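Local coordinates for protein mosquitocidal toxin (Lysinibacillus sphaericus, PDB 2VSE) that acts as a mosquitocidal holotoxin, joining an ADP-ribosyltransferase part to ricin-B-like lectin domains that are likely to bind sugars on target cells, at residues Ala606-Asn611 against Asp638-Pro643; Ile196-Ile201 against Lys217-Glu222; Leu26-Ile31 against Asn42-Arg47. All blocks are in the same frame, centred on the assembly; numbering follows the deposited sequence.

Contact 1 of 3, residues Ala606-Asn611 against Asp638-Pro643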
loop_
_atom_site.group_PDB
_atom_site.type_symbol
_atom_site.label_atom_id
_atom_site.label_comp_id
_atom_site.label_asym_id
_atom_site.label_seq_id
_atom_site.Cartn_x
_atom_site.Cartn_y
_atom_site.Cartn_z
ATOM N N ALA A 606 -16.196 -10.508 12.077
ATOM C CA ALA A 606 -15.943 -11.845 11.553
ATOM C C ALA A 606 -17.049 -12.202 10.567
ATOM O O ALA A 606 -18.058 -11.489 10.474
ATOM C CB ALA A 606 -15.890 -12.860 12.694
ATOM N N TYR A 607 -16.865 -13.309 9.849
ATOM C CA TYR A 607 -17.791 -13.695 8.789
ATOM C C TYR A 607 -18.639 -14.902 9.135
ATOM O O TYR A 607 -18.188 -15.844 9.804
ATOM C CB TYR A 607 -17.044 -13.984 7.482
ATOM C CG TYR A 607 -16.400 -12.769 6.866
ATOM C CD1 TYR A 607 -16.972 -12.133 5.766
ATOM C CD2 TYR A 607 -15.214 -12.252 7.384
ATOM C CE1 TYR A 607 -16.374 -11.013 5.195
ATOM C CE2 TYR A 607 -14.613 -11.133 6.823
ATOM C CZ TYR A 607 -15.198 -10.521 5.733
ATOM O OH TYR A 607 -14.596 -9.419 5.184
ATOM N N LYS A 608 -19.875 -14.874 8.650
ATOM C CA LYS A 608 -20.725 -16.052 8.657
ATOM C C LYS A 608 -20.703 -16.678 7.275
ATOM O O LYS A 608 -20.841 -15.986 6.264
ATOM C CB LYS A 608 -22.158 -15.704 9.061
ATOM C CG LYS A 608 -22.948 -16.906 9.560
ATOM C CD LYS A 608 -24.053 -16.511 10.519
ATOM C CE LYS A 608 -24.593 -17.737 11.227
ATOM N NZ LYS A 608 -25.768 -17.406 12.068
ATOM N N ILE A 609 -20.515 -17.992 7.255
ATOM C CA ILE A 609 -20.408 -18.779 6.034
ATOM C C ILE A 609 -21.601 -19.741 5.971
ATOM O O ILE A 609 -21.561 -20.855 6.505
ATOM C CB ILE A 609 -19.076 -19.540 6.007
ATOM C CG1 ILE A 609 -17.915 -18.535 6.105
ATOM C CG2 ILE A 609 -18.975 -20.407 4.751
ATOM C CD1 ILE A 609 -16.577 -19.139 6.467
ATOM N N ARG A 610 -22.672 -19.280 5.333
ATOM C CA ARG A 610 -23.917 -20.032 5.250
ATOM C C ARG A 610 -23.970 -20.792 3.936
ATOM O O ARG A 610 -23.568 -20.262 2.901
ATOM C CB ARG A 610 -25.125 -19.088 5.362
ATOM C CG ARG A 610 -25.115 -18.184 6.613
ATOM C CD ARG A 610 -26.330 -17.278 6.683
ATOM N NE ARG A 610 -27.535 -18.053 6.962
ATOM C CZ ARG A 610 -28.181 -18.077 8.127
ATOM N NH1 ARG A 610 -27.770 -17.347 9.160
ATOM N NH2 ARG A 610 -29.254 -18.840 8.252
ATOM N N ASN A 611 -24.452 -22.032 3.980
ATOM C CA ASN A 611 -24.548 -22.856 2.782
ATOM C C ASN A 611 -25.587 -22.303 1.827
ATOM O O ASN A 611 -26.616 -21.805 2.269
ATOM C CB ASN A 611 -24.903 -24.291 3.139
ATOM C CG ASN A 611 -24.787 -25.214 1.962
ATOM O OD1 ASN A 611 -25.774 -25.513 1.302
ATOM N ND2 ASN A 611 -23.575 -25.653 1.674
ATOM N N ASP A 638 -18.803 -19.866 17.534
ATOM C CA ASP A 638 -18.005 -20.853 16.802
ATOM C C ASP A 638 -18.400 -20.973 15.331
ATOM O O ASP A 638 -17.796 -21.737 14.584
ATOM C CB ASP A 638 -18.006 -22.221 17.503
ATOM C CG ASP A 638 -19.412 -22.801 17.712
ATOM O OD1 ASP A 638 -20.380 -22.371 17.037
ATOM O OD2 ASP A 638 -19.541 -23.715 18.569
ATOM N N GLN A 639 -19.401 -20.199 14.923
ATOM C CA GLN A 639 -19.831 -20.145 13.528
ATOM C C GLN A 639 -19.330 -18.882 12.812
ATOM O O GLN A 639 -19.783 -18.572 11.709
ATOM C CB GLN A 639 -21.357 -20.261 13.438
ATOM C CG GLN A 639 -21.959 -21.234 14.458
ATOM C CD GLN A 639 -23.477 -21.352 14.376
ATOM O OE1 GLN A 639 -24.092 -20.749 13.432
ATOM N NE2 GLN A 639 -24.099 -22.142 15.384
ATOM N N TYR A 640 -18.389 -18.170 13.430
ATOM C CA TYR A 640 -17.842 -16.948 12.836
ATOM C C TYR A 640 -16.342 -17.059 12.553
ATOM O O TYR A 640 -15.582 -17.605 13.357
ATOM C CB TYR A 640 -18.187 -15.738 13.707
ATOM C CG TYR A 640 -19.625 -15.280 13.546
ATOM C CD1 TYR A 640 -19.954 -14.287 12.629
ATOM C CD2 TYR A 640 -20.654 -15.841 14.300
ATOM C CE1 TYR A 640 -21.262 -13.858 12.466
ATOM C CE2 TYR A 640 -21.972 -15.415 14.145
ATOM C CZ TYR A 640 -22.263 -14.422 13.222
ATOM O OH TYR A 640 -23.551 -13.983 13.038
ATOM N N TRP A 641 -15.922 -16.554 11.401
ATOM C CA TRP A 641 -14.558 -16.785 10.942
ATOM C C TRP A 641 -13.859 -15.526 10.473
ATOM O O TRP A 641 -14.485 -14.634 9.907
ATOM C CB TRP A 641 -14.553 -17.848 9.853
ATOM C CG TRP A 641 -15.284 -19.092 10.264
ATOM C CD1 TRP A 641 -16.620 -19.331 10.152
ATOM C CD2 TRP A 641 -14.716 -20.255 10.872
ATOM N NE1 TRP A 641 -16.921 -20.578 10.644
ATOM C CE2 TRP A 641 -15.767 -21.167 11.089
ATOM C CE3 TRP A 641 -13.417 -20.615 11.252
ATOM C CZ2 TRP A 641 -15.563 -22.416 11.667
ATOM C CZ3 TRP A 641 -13.213 -21.851 11.826
ATOM C CH2 TRP A 641 -14.280 -22.743 12.026
ATOM N N ILE A 642 -12.553 -15.474 10.734
ATOM C CA ILE A 642 -11.700 -14.339 10.401
ATOM C C ILE A 642 -10.732 -14.809 9.326
ATOM O O ILE A 642 -9.844 -15.617 9.609
ATOM C CB ILE A 642 -10.881 -13.872 11.617
ATOM C CG1 ILE A 642 -11.779 -13.672 12.840
ATOM C CG2 ILE A 642 -10.108 -12.605 11.272
ATOM C CD1 ILE A 642 -11.025 -13.713 14.183
ATOM N N PRO A 643 -10.927 -14.339 8.086
ATOM C CA PRO A 643 -10.051 -14.652 6.949
ATOM C C PRO A 643 -8.743 -13.877 7.016
ATOM O O PRO A 643 -8.760 -12.664 7.117
ATOM C CB PRO A 643 -10.882 -14.214 5.727
ATOM C CG PRO A 643 -12.292 -13.903 6.276
ATOM C CD PRO A 643 -12.071 -13.504 7.689
#
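K608 and Y640 touch across two adjacent strands and send their polar ends to a single carboxylate oxygen, OD2 of D635, which forms a salt bridge with NZ of K608 and a hydrogen bond with OH of Y640; NZ also bonds O of G634. With both ends on this carboxylate, CD of K608 lies 3.6 Å from OH of Y640, the aliphatic chain running obliquely to the phenol. K608 reaches that far because its CG stands anti to the backbone N (chi1 -160°) and the chain beyond it is extended. Q639 lies alongside the lysine, pointing the same way, with its OE1 3.8 Å from CE of K608; its NE2 is held by the carbonyl of T633.

The backbones join through an antiparallel hydrogen-bonded pair: N of Y607 donates to O of W641 at 2.7 Å, and N of W641 returns a 2.9 Å bond to O of Y607. That carbonyl oxygen also receives a C-H contact from CA of Y640 at 3.2 Å. On the Y607 and W641 side of the sheet the packing is apolar. P643 CD sits 3.4 Å from CD2 of Y607, the two side chains crossing at about a right angle, while CD1 of I609 presses on CD1 of W641 at 3.7 Å. The indole NE1 is bonded to O of L619.

These strands are neighbours in a six-stranded antiparallel sheet, consistent with the barrel of a beta-trefoil. The Y607 and W641 side is held by apolar packing, whereas the other buries a lysine whose charge is probably balanced by D635.

Contact 2 of 3, residues Ile196-Ile201 against Lys217-Glu222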
loop_
_atom_site.group_PDB
_atom_site.type_symbol
_atom_site.label_atom_id
_atom_site.label_comp_id
_atom_site.label_asym_id
_atom_site.label_seq_id
_atom_site.Cartn_x
_atom_site.Cartn_y
_atom_site.Cartn_z
ATOM N N ILE A 196 2.191 21.890 -0.319
ATOM C CA ILE A 196 3.310 21.087 0.166
ATOM C C ILE A 196 2.817 20.212 1.310
ATOM O O ILE A 196 2.068 20.683 2.179
ATOM C CB ILE A 196 4.509 21.967 0.608
ATOM C CG1 ILE A 196 4.853 22.990 -0.487
ATOM C CG2 ILE A 196 5.727 21.106 0.940
ATOM C CD1 ILE A 196 5.870 24.027 -0.071
ATOM N N ASN A 197 3.236 18.942 1.282
ATOM C CA ASN A 197 2.799 17.899 2.204
ATOM C C ASN A 197 3.822 17.659 3.317
ATOM O O ASN A 197 4.853 17.033 3.080
ATOM C CB ASN A 197 2.596 16.596 1.424
ATOM C CG ASN A 197 2.140 15.445 2.305
ATOM O OD1 ASN A 197 1.704 15.644 3.437
ATOM N ND2 ASN A 197 2.227 14.232 1.779
ATOM N N PRO A 198 3.541 18.148 4.538
ATOM C CA PRO A 198 4.443 17.957 5.674
ATOM C C PRO A 198 4.845 16.505 5.906
ATOM O O PRO A 198 5.949 16.239 6.383
ATOM C CB PRO A 198 3.616 18.475 6.852
ATOM C CG PRO A 198 2.777 19.526 6.247
ATOM C CD PRO A 198 2.363 18.947 4.921
ATOM N N ASN A 199 3.960 15.578 5.551
ATOM C CA ASN A 199 4.141 14.161 5.835
ATOM C C ASN A 199 4.982 13.434 4.769
ATOM O O ASN A 199 5.148 12.218 4.836
ATOM C CB ASN A 199 2.756 13.498 6.026
ATOM C CG ASN A 199 2.830 12.005 6.397
ATOM O OD1 ASN A 199 3.540 11.592 7.324
ATOM N ND2 ASN A 199 2.067 11.199 5.680
ATOM N N PHE A 200 5.517 14.178 3.806
ATOM C CA PHE A 200 6.411 13.607 2.809
ATOM C C PHE A 200 7.580 12.908 3.489
ATOM O O PHE A 200 8.075 13.380 4.501
ATOM C CB PHE A 200 6.925 14.681 1.838
ATOM C CG PHE A 200 7.885 14.156 0.802
ATOM C CD1 PHE A 200 7.466 13.219 -0.150
ATOM C CD2 PHE A 200 9.204 14.587 0.779
ATOM C CE1 PHE A 200 8.351 12.734 -1.124
ATOM C CE2 PHE A 200 10.095 14.097 -0.184
ATOM C CZ PHE A 200 9.664 13.169 -1.139
ATOM N N ILE A 201 8.016 11.794 2.909
ATOM C CA ILE A 201 8.995 10.913 3.531
ATOM C C ILE A 201 10.310 11.579 3.962
ATOM O O ILE A 201 10.954 11.114 4.909
ATOM C CB ILE A 201 9.280 9.679 2.636
ATOM C CG1 ILE A 201 9.797 8.515 3.480
ATOM C CG2 ILE A 201 10.243 10.025 1.493
ATOM C CD1 ILE A 201 8.757 7.848 4.307
ATOM N N LYS A 217 2.908 29.237 -1.804
ATOM C CA LYS A 217 3.109 27.864 -1.386
ATOM C C LYS A 217 2.433 27.707 -0.039
ATOM O O LYS A 217 2.591 28.556 0.826
ATOM C CB LYS A 217 4.602 27.555 -1.237
ATOM C CG LYS A 217 5.466 27.908 -2.442
ATOM C CD LYS A 217 6.652 26.958 -2.545
ATOM C CE LYS A 217 7.423 27.152 -3.844
ATOM N NZ LYS A 217 8.713 27.832 -3.621
ATOM N N VAL A 218 1.671 26.636 0.144
ATOM C CA VAL A 218 1.071 26.383 1.455
ATOM C C VAL A 218 1.244 24.962 1.962
ATOM O O VAL A 218 1.103 24.000 1.216
ATOM C CB VAL A 218 -0.413 26.918 1.611
ATOM C CG1 VAL A 218 -0.997 27.438 0.303
ATOM C CG2 VAL A 218 -1.328 25.895 2.289
ATOM N N PHE A 219 1.618 24.870 3.236
ATOM C CA PHE A 219 1.752 23.611 3.941
ATOM C C PHE A 219 0.365 23.084 4.300
ATOM O O PHE A 219 -0.378 23.697 5.064
ATOM C CB PHE A 219 2.623 23.789 5.193
ATOM C CG PHE A 219 4.085 23.958 4.894
ATOM C CD1 PHE A 219 4.833 22.898 4.395
ATOM C CD2 PHE A 219 4.716 25.173 5.115
ATOM C CE1 PHE A 219 6.183 23.042 4.121
ATOM C CE2 PHE A 219 6.071 25.333 4.838
ATOM C CZ PHE A 219 6.804 24.267 4.339
ATOM N N TRP A 220 0.028 21.942 3.719
ATOM C CA TRP A 220 -1.270 21.313 3.888
ATOM C C TRP A 220 -1.472 20.701 5.279
ATOM O O TRP A 220 -0.532 20.179 5.885
ATOM C CB TRP A 220 -1.417 20.232 2.818
ATOM C CG TRP A 220 -2.684 19.449 2.870
ATOM C CD1 TRP A 220 -3.862 19.766 2.271
ATOM C CD2 TRP A 220 -2.894 18.210 3.545
ATOM N NE1 TRP A 220 -4.802 18.805 2.535
ATOM C CE2 TRP A 220 -4.234 17.833 3.315
ATOM C CE3 TRP A 220 -2.085 17.384 4.334
ATOM C CZ2 TRP A 220 -4.788 16.660 3.847
ATOM C CZ3 TRP A 220 -2.632 16.216 4.859
ATOM C CH2 TRP A 220 -3.971 15.867 4.610
ATOM N N HIS A 221 -2.703 20.778 5.773
ATOM C CA HIS A 221 -3.135 19.984 6.914
ATOM C C HIS A 221 -4.513 19.416 6.588
ATOM O O HIS A 221 -5.156 19.888 5.642
ATOM C CB HIS A 221 -3.134 20.808 8.210
ATOM C CG HIS A 221 -3.899 22.097 8.130
ATOM N ND1 HIS A 221 -5.278 22.150 8.125
ATOM C CD2 HIS A 221 -3.476 23.384 8.104
ATOM C CE1 HIS A 221 -5.670 23.410 8.075
ATOM N NE2 HIS A 221 -4.597 24.177 8.056
ATOM N N GLU A 222 -4.964 18.410 7.337
ATOM C CA GLU A 222 -6.256 17.776 7.048
ATOM C C GLU A 222 -7.410 18.763 7.199
ATOM O O GLU A 222 -7.387 19.623 8.084
ATOM C CB GLU A 222 -6.485 16.506 7.892
ATOM C CG GLU A 222 -6.605 16.723 9.400
ATOM C CD GLU A 222 -7.427 15.638 10.098
ATOM O OE1 GLU A 222 -7.462 14.470 9.615
ATOM O OE2 GLU A 222 -8.035 15.962 11.144
#
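I196 holds F219's flanking residues through two backbone bonds, the signature of a parallel bridge. N of W220 donates to O of I196 at 2.8 Å in a nearly straight bond (175° at the hydrogen). N of I196 in turn reaches O of V218, also at 2.8 Å. With its N-H and C=O both engaged, I196 has its side chain set on the same side of the sheet as F219.

There the first torsion of I196 (chi1 -50°) turns the CG2 branch to the phenyl ring, 3.8 Å from CE1 of F219, and CD1 at the other branch rests 3.9 Å from CD of K217. Beyond the bridge the chain leaves the sheet: N197 to F200 form a type I turn, and OD1 of N197 accepts from N of N199 in an Asx turn, the donor standing well above the amide plane. P198, inside the turn, sets its CD 3.3 Å from O of W220, just past strand 217-219.

In an ADP-ribosyltransferase part built largely of antiparallel pairs, this parallel pairing adds strand 217-219 to strand 190-196. The exit of strand 217-219 is anchored on helix 74-80, where W220 bonds N75 through NE1 and meets F78 edge to face, while F219 touches S271 and Y273 of strand 271-277, in a region of ricin-B-lectin-like sequence.

Contact 3 of 3, residues Leu26-Ile31 against Asn42-Arg47; sequences LLYQLI and NGLHMR
The Y28 ring meets two side chains of the facing segment in different ways. The methyl CE of M46 lies at its edge, close to the ring plane and 4.1 Å from CD1, whereas CD1 of L44 comes in obliquely beside CE1; the modelled spacing there is too short to be trusted, and the closeness of that approach is doubtful. Leucine and tyrosine run past each other in opposite directions. What carries the ring outward from the helix is the first torsion of Y28, which sets CG opposite the backbone N (chi1 -179°). Its phenol oxygen ends 4.4 Å from CA of G43, a residue with a positive phi (77°), a backbone shape that favours glycine.

Y28 and I31 stand about one helical turn apart and so present one side of helix 24-33 to the loop. This is a helix leaning on the approach to a sheet: the short, weakly bonded strand 45-46 pairs antiparallel with strand 150-151 in the mixed sheet of the probable ADP-ribosyltransferase (Scabin-like) part. L44, just ahead of that strand, turns its side chain toward the helix, and its CD2 meets CG2 of I31 at 3.9 Å, the two side chains crossing at about a right angle. L44 also packs on I150, which gives it a place between helix and sheet.

M46 bends at its second torsion (chi2 -61°), bringing the methyl round to the tyrosine edge. It touches W11 and I150 besides, while P6 packs on Y28.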
loop_
_atom_site.group_PDB
_atom_site.type_symbol
_atom_site.label_atom_id
_atom_site.label_comp_id
_atom_site.label_asym_id
_atom_site.label_seq_id
_atom_site.Cartn_x
_atom_site.Cartn_y
_atom_site.Cartn_z
ATOM N N LEU A 26 3.835 -13.833 -5.848
ATOM C CA LEU A 26 2.494 -14.099 -6.344
ATOM C C LEU A 26 1.985 -13.013 -7.283
ATOM O O LEU A 26 1.432 -13.307 -8.347
ATOM C CB LEU A 26 1.512 -14.301 -5.192
ATOM C CG LEU A 26 0.079 -14.483 -5.707
ATOM C CD1 LEU A 26 -0.267 -15.947 -5.917
ATOM C CD2 LEU A 26 -0.904 -13.803 -4.796
ATOM N N LEU A 27 2.171 -11.761 -6.893
ATOM C CA LEU A 27 1.726 -10.661 -7.736
ATOM C C LEU A 27 2.402 -10.682 -9.109
ATOM O O LEU A 27 1.752 -10.422 -10.130
ATOM C CB LEU A 27 1.924 -9.320 -7.048
ATOM C CG LEU A 27 1.265 -8.172 -7.809
ATOM C CD1 LEU A 27 -0.253 -8.308 -7.792
ATOM C CD2 LEU A 27 1.697 -6.857 -7.225
ATOM N N TYR A 28 3.688 -11.026 -9.137
ATOM C CA TYR A 28 4.411 -11.058 -10.384
ATOM C C TYR A 28 3.860 -12.170 -11.287
ATOM O O TYR A 28 3.739 -12.001 -12.504
ATOM C CB TYR A 28 5.917 -11.212 -10.141
ATOM C CG TYR A 28 6.692 -11.223 -11.423
ATOM C CD1 TYR A 28 7.112 -10.038 -12.016
ATOM C CD2 TYR A 28 6.977 -12.423 -12.075
ATOM C CE1 TYR A 28 7.822 -10.053 -13.207
ATOM C CE2 TYR A 28 7.679 -12.444 -13.271
ATOM C CZ TYR A 28 8.091 -11.254 -13.830
ATOM O OH TYR A 28 8.777 -11.273 -15.017
ATOM N N GLN A 29 3.532 -13.303 -10.680
ATOM C CA GLN A 29 2.922 -14.408 -11.396
ATOM C C GLN A 29 1.569 -14.018 -12.003
ATOM O O GLN A 29 1.315 -14.276 -13.184
ATOM C CB GLN A 29 2.771 -15.610 -10.468
ATOM C CG GLN A 29 2.104 -16.814 -11.110
ATOM C CD GLN A 29 1.845 -17.922 -10.123
ATOM O OE1 GLN A 29 2.757 -18.383 -9.444
ATOM N NE2 GLN A 29 0.593 -18.366 -10.039
ATOM N N LEU A 30 0.711 -13.393 -11.198
ATOM C CA LEU A 30 -0.617 -13.007 -11.659
ATOM C C LEU A 30 -0.572 -11.964 -12.777
ATOM O O LEU A 30 -1.336 -12.051 -13.740
ATOM C CB LEU A 30 -1.499 -12.547 -10.493
ATOM C CG LEU A 30 -1.663 -13.543 -9.334
ATOM C CD1 LEU A 30 -2.278 -12.861 -8.125
ATOM C CD2 LEU A 30 -2.457 -14.810 -9.712
ATOM N N ILE A 31 0.341 -11.002 -12.655
ATOM C CA ILE A 31 0.536 -9.993 -13.694
ATOM C C ILE A 31 1.068 -10.632 -14.975
ATOM O O ILE A 31 0.555 -10.357 -16.050
ATOM C CB ILE A 31 1.454 -8.824 -13.226
ATOM C CG1 ILE A 31 0.859 -8.123 -12.003
ATOM C CG2 ILE A 31 1.643 -7.810 -14.344
ATOM C CD1 ILE A 31 1.779 -7.057 -11.369
ATOM N N ASN A 42 11.444 -9.512 -22.726
ATOM C CA ASN A 42 12.351 -9.581 -21.581
ATOM C C ASN A 42 11.641 -9.644 -20.238
ATOM O O ASN A 42 12.302 -9.661 -19.198
ATOM C CB ASN A 42 13.309 -8.388 -21.588
ATOM C CG ASN A 42 13.954 -8.165 -22.942
ATOM O OD1 ASN A 42 14.134 -7.023 -23.365
ATOM N ND2 ASN A 42 14.301 -9.251 -23.631
ATOM N N GLY A 43 10.306 -9.692 -20.257
ATOM C CA GLY A 43 9.499 -9.555 -19.038
ATOM C C GLY A 43 9.449 -8.093 -18.619
ATOM O O GLY A 43 10.207 -7.268 -19.126
ATOM N N LEU A 44 8.568 -7.741 -17.696
ATOM C CA LEU A 44 8.449 -6.322 -17.361
ATOM C C LEU A 44 9.655 -5.745 -16.606
ATOM O O LEU A 44 10.304 -6.431 -15.813
ATOM C CB LEU A 44 7.115 -5.969 -16.699
ATOM C CG LEU A 44 6.193 -6.969 -16.031
ATOM C CD1 LEU A 44 6.884 -7.618 -14.861
ATOM C CD2 LEU A 44 4.946 -6.217 -15.572
ATOM N N HIS A 45 9.963 -4.487 -16.908
ATOM C CA HIS A 45 11.108 -3.797 -16.326
ATOM C C HIS A 45 10.652 -2.991 -15.125
ATOM O O HIS A 45 9.668 -2.244 -15.204
ATOM C CB HIS A 45 11.761 -2.873 -17.361
ATOM C CG HIS A 45 13.064 -2.280 -16.918
ATOM N ND1 HIS A 45 14.282 -2.732 -17.379
ATOM C CD2 HIS A 45 13.341 -1.260 -16.069
ATOM C CE1 HIS A 45 15.252 -2.023 -16.827
ATOM N NE2 HIS A 45 14.708 -1.124 -16.029
ATOM N N MET A 46 11.354 -3.164 -14.011
ATOM C CA MET A 46 11.090 -2.381 -12.796
ATOM C C MET A 46 12.067 -1.208 -12.731
ATOM O O MET A 46 13.254 -1.380 -13.031
ATOM C CB MET A 46 11.258 -3.250 -11.546
ATOM C CG MET A 46 10.515 -4.572 -11.590
ATOM S SD MET A 46 8.719 -4.387 -11.756
ATOM C CE MET A 46 8.267 -6.121 -11.773
ATOM N N ARG A 47 11.577 -0.025 -12.350
ATOM C CA ARG A 47 12.450 1.143 -12.211
ATOM C C ARG A 47 13.621 0.768 -11.331
ATOM O O ARG A 47 13.444 0.177 -10.264
ATOM C CB ARG A 47 11.721 2.344 -11.617
ATOM C CG ARG A 47 10.906 3.143 -12.605
ATOM C CD ARG A 47 10.577 4.530 -12.071
ATOM N NE ARG A 47 10.072 4.496 -10.699
ATOM C CZ ARG A 47 10.030 5.544 -9.882
ATOM N NH1 ARG A 47 10.463 6.731 -10.279
ATOM N NH2 ARG A 47 9.563 5.400 -8.655
#

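Overall arrangement
Contact 1 is wholly buried, whereas contacts 2 and 3 are only partly so. The latter two reach the same mixed sheet from opposite sides of the chain's centre, their nearest atoms about 11 Å apart; contact 1 belongs to a separate trefoil-like sheet, its centre about 42 Å from that of contact 2. Chemistry follows place. Backbone bonds join strands in contacts 1 and 2, antiparallel in the first and parallel in the second, where the pairing ends at I196; in contact 3 a helix meets a loop and its short strand mainly through apolar side-chain contacts, with no bond across. A buried lysine-aspartate pair distinguishes contact 1; contact 2 instead couples a strand end to a turn.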